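HP1028 (Helicobacter pylori, PDB 4INN) adopts the lipocalin fold and probably binds or transports a small ligand within its beta-barrel, as members of that family do. Local coordinates at residues I39-E44 / M48-V53; G60-Y65 / R106-G111; I67-G72 / S90-V95; A113-F116 / T121-V124; V126-N129 / D133-F136. The protein carries 1 engineered substitution. All coordinates share one frame; numbering follows the deposited sequence.

Interaction 1: residues I39-E44 / M48-V53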
# COMPACT_ATOMS: atom_id res chain seq x y z
N ILE A 39 8.86 3.09 -3.17
CA ILE A 39 8.11 2.13 -3.90
C ILE A 39 8.55 0.71 -3.44
O ILE A 39 9.75 0.43 -3.19
CB ILE A 39 8.30 2.39 -5.37
CG1 ILE A 39 7.59 3.70 -5.71
CG2 ILE A 39 7.68 1.28 -6.18
CD1 ILE A 39 7.81 4.23 -7.11
N TYR A 40 7.56 -0.16 -3.28
CA TYR A 40 7.81 -1.49 -2.79
C TYR A 40 7.08 -2.47 -3.67
O TYR A 40 6.18 -2.11 -4.42
CB TYR A 40 7.32 -1.65 -1.34
CG TYR A 40 7.96 -0.72 -0.37
CD1 TYR A 40 9.02 -1.12 0.43
CD2 TYR A 40 7.54 0.59 -0.30
CE1 TYR A 40 9.64 -0.21 1.29
CE2 TYR A 40 8.15 1.49 0.56
CZ TYR A 40 9.18 1.09 1.36
OH TYR A 40 9.73 2.01 2.19
N GLN A 41 7.48 -3.71 -3.57
CA GLN A 41 6.80 -4.77 -4.32
C GLN A 41 6.17 -5.69 -3.31
O GLN A 41 6.87 -6.27 -2.49
CB GLN A 41 7.79 -5.55 -5.21
CG GLN A 41 7.11 -6.65 -6.01
CD GLN A 41 8.06 -7.56 -6.77
OE1 GLN A 41 9.21 -7.21 -7.04
NE2 GLN A 41 7.55 -8.74 -7.17
N THR A 42 4.86 -5.84 -3.37
CA THR A 42 4.15 -6.66 -2.41
C THR A 42 4.36 -8.15 -2.66
O THR A 42 4.96 -8.56 -3.66
CB THR A 42 2.65 -6.39 -2.45
OG1 THR A 42 2.12 -6.93 -3.66
CG2 THR A 42 2.34 -4.89 -2.35
N GLN A 43 3.87 -8.95 -1.74
CA GLN A 43 4.08 -10.38 -1.75
C GLN A 43 2.82 -11.00 -2.26
O GLN A 43 1.75 -10.72 -1.76
CB GLN A 43 4.37 -10.89 -0.33
CG GLN A 43 4.96 -12.28 -0.29
CD GLN A 43 5.21 -12.80 1.12
OE1 GLN A 43 5.81 -12.14 1.95
NE2 GLN A 43 4.78 -14.00 1.38
N GLU A 44 2.96 -11.83 -3.27
CA GLU A 44 1.89 -12.70 -3.73
C GLU A 44 1.31 -13.50 -2.55
O GLU A 44 2.07 -14.05 -1.75
CB GLU A 44 2.49 -13.64 -4.74
CG GLU A 44 1.54 -14.64 -5.36
CD GLU A 44 2.21 -15.38 -6.49
OE1 GLU A 44 3.31 -15.97 -6.25
OE2 GLU A 44 1.64 -15.35 -7.61
N MSE A 48 -4.36 -12.80 -4.59
CA MSE A 48 -3.87 -11.42 -4.54
C MSE A 48 -2.48 -11.42 -5.10
O MSE A 48 -1.54 -11.94 -4.48
CB MSE A 48 -3.92 -10.86 -3.13
CG MSE A 48 -5.29 -11.13 -2.48
SE MSE A 48 -5.28 -10.90 -0.52
CE MSE A 48 -4.31 -9.18 -0.68
N LYS A 49 -2.34 -10.83 -6.27
CA LYS A 49 -1.06 -10.77 -7.00
C LYS A 49 -0.09 -9.76 -6.45
O LYS A 49 -0.45 -8.69 -6.01
CB LYS A 49 -1.29 -10.40 -8.46
CG LYS A 49 -2.05 -11.44 -9.27
CD LYS A 49 -1.91 -11.18 -10.77
CE LYS A 49 -2.83 -10.06 -11.25
NZ LYS A 49 -2.67 -9.84 -12.73
N SER A 50 1.17 -10.11 -6.55
CA SER A 50 2.26 -9.16 -6.37
C SER A 50 1.94 -7.85 -7.11
O SER A 50 1.52 -7.87 -8.28
CB SER A 50 3.56 -9.76 -6.89
OG SER A 50 4.67 -9.06 -6.35
N SER A 51 2.08 -6.73 -6.43
CA SER A 51 1.86 -5.42 -7.07
C SER A 51 2.89 -4.45 -6.59
O SER A 51 3.57 -4.69 -5.60
CB SER A 51 0.43 -4.91 -6.86
OG SER A 51 0.20 -4.51 -5.52
N PHE A 52 3.07 -3.38 -7.36
CA PHE A 52 4.00 -2.32 -6.99
C PHE A 52 3.13 -1.23 -6.38
O PHE A 52 2.08 -0.85 -6.96
CB PHE A 52 4.76 -1.77 -8.19
CG PHE A 52 5.65 -2.79 -8.90
CD1 PHE A 52 6.81 -3.31 -8.28
CD2 PHE A 52 5.38 -3.17 -10.23
CE1 PHE A 52 7.63 -4.20 -8.95
CE2 PHE A 52 6.21 -4.05 -10.91
CZ PHE A 52 7.33 -4.57 -10.28
N VAL A 53 3.55 -0.77 -5.20
CA VAL A 53 2.86 0.27 -4.47
C VAL A 53 3.79 1.36 -3.99
O VAL A 53 4.93 1.07 -3.70
CB VAL A 53 2.20 -0.29 -3.22
CG1 VAL A 53 1.20 -1.36 -3.60
CG2 VAL A 53 3.24 -0.82 -2.25
O HOH W 1 1.97 -12.24 -8.16

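Interaction 2: residues G60-Y65 / R106-G111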
# COMPACT_ATOMS: atom_id res chain seq x y z
N GLY A 60 1.84 14.63 8.24
CA GLY A 60 2.55 13.81 9.22
C GLY A 60 2.28 12.31 9.29
O GLY A 60 2.94 11.61 10.07
N LYS A 61 1.31 11.81 8.53
CA LYS A 61 1.01 10.38 8.53
C LYS A 61 1.33 9.81 7.16
O LYS A 61 1.43 10.56 6.17
CB LYS A 61 -0.46 10.10 8.85
CG LYS A 61 -1.03 10.80 10.07
CD LYS A 61 -2.51 10.48 10.19
CE LYS A 61 -3.26 11.42 11.12
NZ LYS A 61 -3.18 10.95 12.53
N PHE A 62 1.46 8.48 7.10
CA PHE A 62 1.84 7.78 5.87
C PHE A 62 0.68 7.06 5.24
O PHE A 62 -0.21 6.57 5.93
CB PHE A 62 3.02 6.85 6.16
CG PHE A 62 4.21 7.61 6.64
CD1 PHE A 62 5.15 8.11 5.74
CD2 PHE A 62 4.33 7.98 8.00
CE1 PHE A 62 6.22 8.85 6.20
CE2 PHE A 62 5.40 8.75 8.44
CZ PHE A 62 6.33 9.18 7.54
N TYR A 63 0.70 7.06 3.91
CA TYR A 63 -0.37 6.53 3.10
C TYR A 63 0.26 5.69 1.98
O TYR A 63 1.44 5.81 1.75
CB TYR A 63 -1.15 7.68 2.46
CG TYR A 63 -1.80 8.64 3.41
CD1 TYR A 63 -3.15 8.54 3.69
CD2 TYR A 63 -1.06 9.65 4.03
CE1 TYR A 63 -3.76 9.41 4.58
CE2 TYR A 63 -1.65 10.52 4.91
CZ TYR A 63 -2.99 10.39 5.17
OH TYR A 63 -3.57 11.26 6.06
N ALA A 64 -0.53 4.88 1.27
CA ALA A 64 -0.06 4.20 0.07
C ALA A 64 -1.13 4.05 -1.01
O ALA A 64 -2.33 3.92 -0.70
CB ALA A 64 0.50 2.83 0.43
N TYR A 65 -0.69 4.05 -2.28
CA TYR A 65 -1.58 3.79 -3.42
C TYR A 65 -0.92 2.77 -4.35
O TYR A 65 0.27 2.52 -4.23
CB TYR A 65 -1.91 5.09 -4.18
CG TYR A 65 -0.74 5.63 -4.99
CD1 TYR A 65 -0.51 5.19 -6.28
CD2 TYR A 65 0.12 6.57 -4.46
CE1 TYR A 65 0.55 5.67 -7.03
CE2 TYR A 65 1.20 7.05 -5.21
CZ TYR A 65 1.42 6.58 -6.48
OH TYR A 65 2.48 7.03 -7.21
N ARG A 106 12.01 2.99 13.05
CA ARG A 106 11.57 2.17 11.93
C ARG A 106 10.22 1.52 12.17
O ARG A 106 9.96 0.42 11.72
CB ARG A 106 12.60 1.09 11.67
CG ARG A 106 14.01 1.62 11.47
CD ARG A 106 14.61 1.03 10.21
NE ARG A 106 16.05 0.87 10.30
CZ ARG A 106 16.65 -0.03 11.06
NH1 ARG A 106 17.97 -0.11 11.03
NH2 ARG A 106 15.93 -0.85 11.83
N SER A 107 9.31 2.21 12.83
CA SER A 107 8.15 1.50 13.30
C SER A 107 6.92 2.32 13.14
O SER A 107 6.92 3.51 13.49
CB SER A 107 8.36 1.13 14.75
OG SER A 107 7.40 0.17 15.09
N TYR A 108 5.86 1.69 12.64
CA TYR A 108 4.64 2.42 12.25
C TYR A 108 3.40 1.67 12.69
O TYR A 108 3.41 0.46 12.67
CB TYR A 108 4.61 2.65 10.72
CG TYR A 108 5.85 3.35 10.19
CD1 TYR A 108 5.82 4.67 9.92
CD2 TYR A 108 7.03 2.68 9.99
CE1 TYR A 108 6.93 5.33 9.46
CE2 TYR A 108 8.15 3.33 9.54
CZ TYR A 108 8.09 4.67 9.28
OH TYR A 108 9.18 5.41 8.81
N LYS A 109 2.35 2.38 13.09
CA LYS A 109 1.07 1.76 13.51
C LYS A 109 -0.15 2.58 13.14
O LYS A 109 -0.05 3.72 12.69
CB LYS A 109 1.01 1.54 15.03
CG LYS A 109 2.31 1.22 15.70
CD LYS A 109 2.16 0.35 16.93
CE LYS A 109 1.26 0.99 17.97
NZ LYS A 109 1.59 0.39 19.30
N GLY A 110 -1.30 2.01 13.40
CA GLY A 110 -2.55 2.73 13.28
C GLY A 110 -3.15 2.80 11.90
O GLY A 110 -4.13 3.49 11.69
N GLY A 111 -2.57 2.08 10.96
CA GLY A 111 -3.00 2.18 9.57
C GLY A 111 -4.23 1.34 9.27
O GLY A 111 -4.57 0.41 10.02

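Interaction 3: residues I67-G72 / S90-V95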
# COMPACT_ATOMS: atom_id res chain seq x y z
N ILE A 67 0.37 1.16 -8.00
CA ILE A 67 0.86 1.66 -9.26
C ILE A 67 0.44 0.71 -10.38
O ILE A 67 -0.30 1.10 -11.28
CB ILE A 67 2.40 1.83 -9.20
CG1 ILE A 67 2.74 3.03 -8.31
CG2 ILE A 67 3.00 1.98 -10.59
CD1 ILE A 67 4.19 3.10 -7.97
N SER A 68 0.89 -0.54 -10.30
CA SER A 68 0.49 -1.59 -11.24
C SER A 68 0.85 -2.95 -10.65
O SER A 68 1.59 -3.05 -9.67
CB SER A 68 1.19 -1.44 -12.59
OG SER A 68 2.61 -1.40 -12.44
N ASP A 69 0.32 -4.00 -11.26
CA ASP A 69 0.67 -5.35 -10.93
C ASP A 69 1.98 -5.66 -11.58
O ASP A 69 2.32 -5.13 -12.62
CB ASP A 69 -0.40 -6.34 -11.42
CG ASP A 69 -1.74 -6.19 -10.68
OD1 ASP A 69 -2.78 -6.57 -11.28
OD2 ASP A 69 -1.77 -5.69 -9.52
N VAL A 70 2.70 -6.58 -10.96
CA VAL A 70 4.00 -6.98 -11.43
C VAL A 70 3.98 -7.46 -12.87
O VAL A 70 4.91 -7.21 -13.62
CB VAL A 70 4.56 -8.09 -10.54
CG1 VAL A 70 5.80 -8.70 -11.14
CG2 VAL A 70 4.88 -7.51 -9.18
N ASP A 71 2.91 -8.16 -13.24
CA ASP A 71 2.81 -8.76 -14.57
C ASP A 71 2.30 -7.79 -15.64
O ASP A 71 1.88 -8.22 -16.70
CB ASP A 71 1.92 -10.02 -14.50
CG ASP A 71 0.48 -9.72 -14.10
OD1 ASP A 71 -0.06 -8.65 -14.48
OD2 ASP A 71 -0.14 -10.58 -13.43
N GLY A 72 2.31 -6.49 -15.34
CA GLY A 72 1.93 -5.46 -16.30
C GLY A 72 0.44 -5.30 -16.59
O GLY A 72 0.05 -4.41 -17.35
N SER A 90 -10.69 3.18 -10.19
CA SER A 90 -9.64 2.24 -10.53
C SER A 90 -9.04 1.64 -9.27
O SER A 90 -9.18 2.19 -8.18
CB SER A 90 -8.55 2.99 -11.32
OG SER A 90 -7.50 2.14 -11.72
N ASP A 91 -8.38 0.50 -9.40
CA ASP A 91 -7.57 -0.00 -8.30
C ASP A 91 -6.14 0.54 -8.32
O ASP A 91 -5.33 0.18 -7.48
CB ASP A 91 -7.58 -1.52 -8.27
CG ASP A 91 -6.85 -2.16 -9.43
OD1 ASP A 91 -6.70 -1.53 -10.51
OD2 ASP A 91 -6.46 -3.34 -9.27
N LYS A 92 -5.83 1.41 -9.27
CA LYS A 92 -4.53 1.99 -9.41
C LYS A 92 -4.62 3.50 -9.33
O LYS A 92 -5.53 4.08 -9.88
CB LYS A 92 -3.93 1.55 -10.75
CG LYS A 92 -3.59 0.05 -10.80
CD LYS A 92 -2.91 -0.47 -9.52
CE LYS A 92 -2.39 -1.90 -9.64
NZ LYS A 92 -3.36 -2.90 -9.14
N GLY A 93 -3.69 4.13 -8.62
CA GLY A 93 -3.68 5.59 -8.48
C GLY A 93 -4.55 6.02 -7.32
O GLY A 93 -4.73 7.19 -7.10
N VAL A 94 -5.06 5.05 -6.57
CA VAL A 94 -5.99 5.27 -5.52
C VAL A 94 -5.42 4.77 -4.19
O VAL A 94 -4.81 3.70 -4.10
CB VAL A 94 -7.31 4.54 -5.83
CG1 VAL A 94 -8.24 4.49 -4.62
CG2 VAL A 94 -7.99 5.22 -7.01
N VAL A 95 -5.65 5.57 -3.15
CA VAL A 95 -5.21 5.29 -1.81
C VAL A 95 -5.95 4.12 -1.23
O VAL A 95 -7.17 4.18 -1.05
CB VAL A 95 -5.44 6.49 -0.91
CG1 VAL A 95 -5.24 6.11 0.55
CG2 VAL A 95 -4.53 7.63 -1.32

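Interaction 4: residues A113-F116 / T121-V124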
# COMPACT_ATOMS: atom_id res chain seq x y z
N ALA A 113 -5.94 -0.57 5.76
CA ALA A 113 -5.81 -0.92 4.37
C ALA A 113 -7.11 -1.46 3.77
O ALA A 113 -7.63 -2.49 4.20
CB ALA A 113 -4.70 -1.93 4.19
N TYR A 114 -7.62 -0.78 2.74
CA TYR A 114 -8.67 -1.37 1.94
C TYR A 114 -8.07 -2.41 1.02
O TYR A 114 -7.00 -2.20 0.48
CB TYR A 114 -9.43 -0.30 1.13
CG TYR A 114 -10.49 -0.88 0.21
CD1 TYR A 114 -11.68 -1.44 0.73
CD2 TYR A 114 -10.30 -0.90 -1.17
CE1 TYR A 114 -12.64 -1.97 -0.13
CE2 TYR A 114 -11.25 -1.43 -2.02
CZ TYR A 114 -12.42 -1.96 -1.51
OH TYR A 114 -13.35 -2.48 -2.40
N ASN A 115 -8.77 -3.52 0.83
CA ASN A 115 -8.31 -4.58 -0.08
C ASN A 115 -9.26 -4.82 -1.26
O ASN A 115 -10.36 -5.32 -1.09
CB ASN A 115 -8.15 -5.86 0.71
CG ASN A 115 -7.65 -6.99 -0.15
OD1 ASN A 115 -6.91 -6.78 -1.09
ND2 ASN A 115 -8.04 -8.21 0.19
N PHE A 116 -8.81 -4.47 -2.46
CA PHE A 116 -9.63 -4.49 -3.68
C PHE A 116 -10.12 -5.88 -4.05
O PHE A 116 -11.20 -6.02 -4.61
CB PHE A 116 -8.83 -3.90 -4.86
CG PHE A 116 -8.71 -2.42 -4.81
CD1 PHE A 116 -9.62 -1.62 -5.47
CD2 PHE A 116 -7.70 -1.81 -4.06
CE1 PHE A 116 -9.52 -0.23 -5.41
CE2 PHE A 116 -7.60 -0.42 -4.00
CZ PHE A 116 -8.52 0.37 -4.66
N THR A 121 -11.59 -3.94 4.80
CA THR A 121 -10.61 -3.03 5.34
C THR A 121 -9.91 -3.76 6.50
O THR A 121 -10.55 -4.47 7.28
CB THR A 121 -11.29 -1.71 5.77
OG1 THR A 121 -11.75 -1.00 4.61
CG2 THR A 121 -10.32 -0.77 6.51
N TYR A 122 -8.59 -3.63 6.58
CA TYR A 122 -7.82 -4.35 7.59
C TYR A 122 -6.97 -3.35 8.33
O TYR A 122 -6.53 -2.39 7.75
CB TYR A 122 -6.86 -5.33 6.94
CG TYR A 122 -7.50 -6.42 6.17
CD1 TYR A 122 -7.51 -7.73 6.64
CD2 TYR A 122 -8.10 -6.16 4.94
CE1 TYR A 122 -8.11 -8.74 5.92
CE2 TYR A 122 -8.69 -7.18 4.20
CZ TYR A 122 -8.69 -8.45 4.70
OH TYR A 122 -9.26 -9.44 3.96
N TYR A 123 -6.71 -3.61 9.61
CA TYR A 123 -5.78 -2.80 10.37
C TYR A 123 -4.37 -3.20 9.96
O TYR A 123 -4.09 -4.37 9.76
CB TYR A 123 -5.98 -3.03 11.86
CG TYR A 123 -7.35 -2.69 12.35
CD1 TYR A 123 -7.67 -1.37 12.72
CD2 TYR A 123 -8.35 -3.67 12.46
CE1 TYR A 123 -8.94 -1.05 13.17
CE2 TYR A 123 -9.61 -3.36 12.94
CZ TYR A 123 -9.90 -2.04 13.29
OH TYR A 123 -11.14 -1.69 13.76
N VAL A 124 -3.49 -2.21 9.83
CA VAL A 124 -2.14 -2.43 9.34
C VAL A 124 -1.11 -1.83 10.30
O VAL A 124 -1.28 -0.69 10.78
CB VAL A 124 -1.97 -1.83 7.92
CG1 VAL A 124 -0.51 -1.79 7.49
CG2 VAL A 124 -2.78 -2.64 6.89

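Interaction 5: residues V126-N129 / D133-F136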
# COMPACT_ATOMS: atom_id res chain seq x y z
N VAL A 126 3.50 -1.72 10.47
CA VAL A 126 4.66 -1.92 9.65
C VAL A 126 5.94 -1.72 10.47
O VAL A 126 6.05 -0.78 11.25
CB VAL A 126 4.70 -0.96 8.43
CG1 VAL A 126 5.98 -1.18 7.63
CG2 VAL A 126 3.50 -1.16 7.52
N ALA A 127 6.88 -2.65 10.26
CA ALA A 127 8.23 -2.55 10.77
C ALA A 127 9.15 -2.52 9.54
O ALA A 127 9.00 -3.36 8.66
CB ALA A 127 8.54 -3.76 11.66
N GLN A 128 10.09 -1.59 9.47
CA GLN A 128 10.98 -1.52 8.32
C GLN A 128 12.39 -2.03 8.64
O GLN A 128 12.95 -1.70 9.68
CB GLN A 128 11.06 -0.08 7.84
CG GLN A 128 11.96 0.08 6.62
CD GLN A 128 11.77 1.39 5.90
OE1 GLN A 128 11.54 2.43 6.51
NE2 GLN A 128 11.87 1.35 4.59
N ASN A 129 12.97 -2.82 7.73
CA ASN A 129 14.32 -3.36 7.90
C ASN A 129 15.35 -2.34 7.50
O ASN A 129 15.01 -1.28 6.97
CB ASN A 129 14.55 -4.61 7.06
CG ASN A 129 13.55 -5.73 7.35
OD1 ASN A 129 13.33 -6.59 6.49
ND2 ASN A 129 12.95 -5.73 8.53
N ASP A 133 13.31 -2.83 3.42
CA ASP A 133 12.19 -3.75 3.17
C ASP A 133 11.20 -3.64 4.30
O ASP A 133 11.57 -3.24 5.39
CB ASP A 133 12.67 -5.19 3.05
CG ASP A 133 13.31 -5.50 1.71
OD1 ASP A 133 13.58 -6.72 1.44
OD2 ASP A 133 13.53 -4.56 0.90
N LEU A 134 9.94 -3.97 4.04
CA LEU A 134 8.92 -3.86 5.05
C LEU A 134 8.47 -5.23 5.47
O LEU A 134 8.37 -6.14 4.65
CB LEU A 134 7.70 -3.09 4.56
CG LEU A 134 7.89 -1.73 3.90
CD1 LEU A 134 6.50 -1.15 3.61
CD2 LEU A 134 8.69 -0.73 4.71
N GLU A 135 8.22 -5.36 6.76
CA GLU A 135 7.43 -6.45 7.30
C GLU A 135 6.05 -5.86 7.55
O GLU A 135 5.88 -5.09 8.47
CB GLU A 135 8.02 -6.97 8.60
CG GLU A 135 9.49 -7.30 8.48
CD GLU A 135 9.92 -8.31 9.52
OE1 GLU A 135 9.91 -7.99 10.74
OE2 GLU A 135 10.25 -9.44 9.10
N PHE A 136 5.09 -6.25 6.71
CA PHE A 136 3.80 -5.58 6.63
C PHE A 136 2.74 -6.49 7.23
O PHE A 136 2.45 -7.57 6.67
CB PHE A 136 3.52 -5.30 5.15
CG PHE A 136 2.19 -4.68 4.90
CD1 PHE A 136 2.08 -3.32 4.73
CD2 PHE A 136 1.04 -5.47 4.78
CE1 PHE A 136 0.86 -2.74 4.48
CE2 PHE A 136 -0.19 -4.88 4.53
CZ PHE A 136 -0.27 -3.52 4.38

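Interaction 1: residues I39-E44 / M48-V53
The carbonyl oxygen of Y40 lies at the edge of the F52 ring, close to its plane. Q41 runs alongside that ring and points the same way; Q41 CG comes to 3.9 Å from F52 CE1, and the amide is turned 64° from the ring plane. On the other face of the strands, the Y40 ring has V53 O at its edge, again near the plane.

The Q41 chain, extended with CG anti to the backbone N (chi1 -180°), runs between the F52 ring and S50. Q41 NE2 donates to S50 OG at 3.0 Å with OG lying in the amide plane, and S50 OG in turn donates to T42 O at 2.8 Å, from above that carbonyl's plane. T42 completes the exchange: its OG1 accepts from S51 N (2.8 Å), while T42 N gives its hydrogen to S51 O (2.8 Å, 171° at the hydrogen). Y40 and V53 form the hydrogen-bonded antiparallel pair, joined by Y40 N to V53 O (2.9 Å) and V53 N to Y40 O (3.1 Å). On the face carrying Y40 and V53, T42 CG2 packs against V53 CG1, where T42 and V53 also touch W152. Near the turn of the hairpin, a water accepts from S50 N and is weakly linked to E44 OE2.

The selenomethionine M48 belongs to the pocket holding the bound polyethylene glycol. Where strand pairing gives out beyond Q41 and F52, hydroxyl and amide groups take over: S50 OG both accepts and donates, which probably fixes the direction of its hydroxyl and implies a turn held by side chains as well as backbone.

Interaction 2: residues G60-Y65 / R106-G111
F62 and Y108 meet as a T-shaped pair: the edge of the Y108 ring is directed at one face of F62. The planes stand 83° apart and the ring centroids are 5.4 Å from each other, both in keeping with edge-to-face geometry. Y108 CE1 is the atom that lies over the F62 ring, 3.9 Å from F62 CE2 and 4.0 Å from F62 CD2, so the approach is to one flank of the ring. Seen from Y108, F62 CE2 sits at the ring edge and in its plane.

In both residues CG is anti to the carbonyl carbon (chi1 -61° in F62, -55° in Y108), and both CB atoms point at the opposing segment. This lets the rings close a gap that the backbones leave wide, F62 CA and Y108 CA being 8.8 Å apart. No hydrogen bond joins the segments directly; the strand 95-104 runs between them.

Backbone bonds fix the two bases from further out. F62 pairs with L100 of that intervening strand, and Y108 with V126 on its other side. F62 also touches L36 and P37 of the N-terminal stretch, whereas Y108 leans on K102. Two next-but-one strands, 61-69 and 107-115, thus join through aromatic side chains near their N-terminal ends, an arrangement consistent with the interior packing of the antiparallel up-and-down barrel of the lipocalin fold.

Interaction 3: residues I67-G72 / S90-V95
K92 lies across the end of strand 61-69 and joins D69 and D91 in a salt-bridge network, just beyond the classic beta bulge that I67 and S68 form opposite F52. The K92 and D69 side chains cross at about a right angle. K92 NZ bonds to D69 OD2 at 3.2 Å, arriving from above the carboxylate, 52° out of its plane. From the same ammonium K92 NZ makes a second salt bridge, to D91 OD2 at 3.1 Å, whose hydrogen bond is weak.

The lysine gets there by a bent route. With chi2 at -44° and a further kink at chi4, its aliphatic part folds over the strand backbone: K92 CG is 3.5 Å from I67 O, and K92 CE rests beside S68 CA. Its methylenes therefore cover peptide groups while its ammonium tip meets the acids.

Between D69 OD2 and D91 OD2, which are 5.3 Å apart, the lysine charge probably offsets the mutual repulsion of the carboxylates. D91 OD1 accepts from K76 N, which ties that acid to the loop; what D69 OD1 has with K49 is a long, weak ion pair. Past D69 the strand ends in a type I turn, closed by G72 N bonding to D69 O at 3.0 Å. The base of the lysine is set by an ST turn, in which K92 N donates to S90 OG at 3.1 Å with an angle of 160° at the hydrogen.

Interaction 4: residues A113-F116 / T121-V124
Strands 107-115 and 120-128 make a beta hairpin in the lipocalin barrel, and this contact lies near its turn. A113 and Y122 are the hydrogen-bonded antiparallel pair: A113 N donates to Y122 O at 2.8 Å and Y122 N to A113 O at 2.8 Å. The second is less straight at the hydrogen, and its donor is also tilted 31° from the carbonyl plane. A113 O also receives a CA-H contact from T121 CA at 3.2 Å. The short segments' axes stand at 144°, well away from strictly antiparallel, as in a twisted pair.

On the face shared by A113 and Y122, A113 CB packs against V124 CG2. Y122 has A113 O at its ring edge, while N115 CB approaches Y122 CE2 to 3.8 Å; the N115 amide is turned 64° from that ring. Y122 OH is bonded to D118 in the turn, which also has a weak bond to N115 ND2. The Y122 side chain comes within about 3 Å of the bound polyethylene glycol, and its ring meets Y140 edge-to-face, so this face contributes to the ligand pocket.

Y114 and T121 form the non-hydrogen-bonded pair on the other face. T121 OG1 lies in the plane of the Y114 ring at its edge, 3.9 Å from Y114 CD1, and Y114 OH bonds to D78. Backbone bonds set the hairpin between its neighbours: Y114 pairs with F96 of strand 95-104, and Y123 with S139 of strand 134-139.

Interaction 5: residues V126-N129 / D133-F136
Q128 crosses L134 obliquely, its atoms from CB to NE2 passing the methyl CD2. Q128 CB is 4.0 Å from L134 CD2, and CG, held anti to the backbone N (chi1 -179°), lies 3.6 Å from D133 O. CD passes the same leucine methyl, and NE2 ends 3.8 Å from L134 CD2. That amide nitrogen donates to the carbonyls of G132 and E35, so its polar end is engaged while L134 CD2 lies against its carbon chain.

V126 occupies the same face. Its CG1 touches L134 CB, and its CG2 comes to 3.8 Å from F136 CD1; F136 itself stacks on W152. On the other face, N129 ND2 approaches E135 CG at 3.8 Å, the two side chains crossing at about a right angle.

Backbone bonds fix this register. A127 N to E135 O is 3.2 Å and E135 N to A127 O is 2.9 Å. Beyond them N129 N donates to D133 O with an angle of 173° at the hydrogen, the last backbone bond before the three residues of the turn. D133 OD2 is bonded to R154 N of the following strand. Two antiparallel strands adjacent in sequence and joined by three residues make a beta hairpin, here one of those that build the lipocalin barrel.

In the fold
All five contacts belong to one antiparallel eight-stranded barrel whose strands follow each other in chain order. Interactions 1, 4 and 5 each join consecutive strands, whereas interaction 2 skips over strand 95-104 and interaction 3 ties strand 61-69 to the loop leading into that strand. Along the chain, interaction 1 comes first and interactions 4 and 5 last, with interaction 3 falling between the two segments of interaction 2. Interactions 3 and 5 are the farthest apart, centres about 21 Å, on opposite sides of the chain's centre; interactions 1 and 3 are about 9 Å apart and linked by the K49-D71 salt bridge. M48 and Y122 bring interactions 1 and 4 to the ligand pocket.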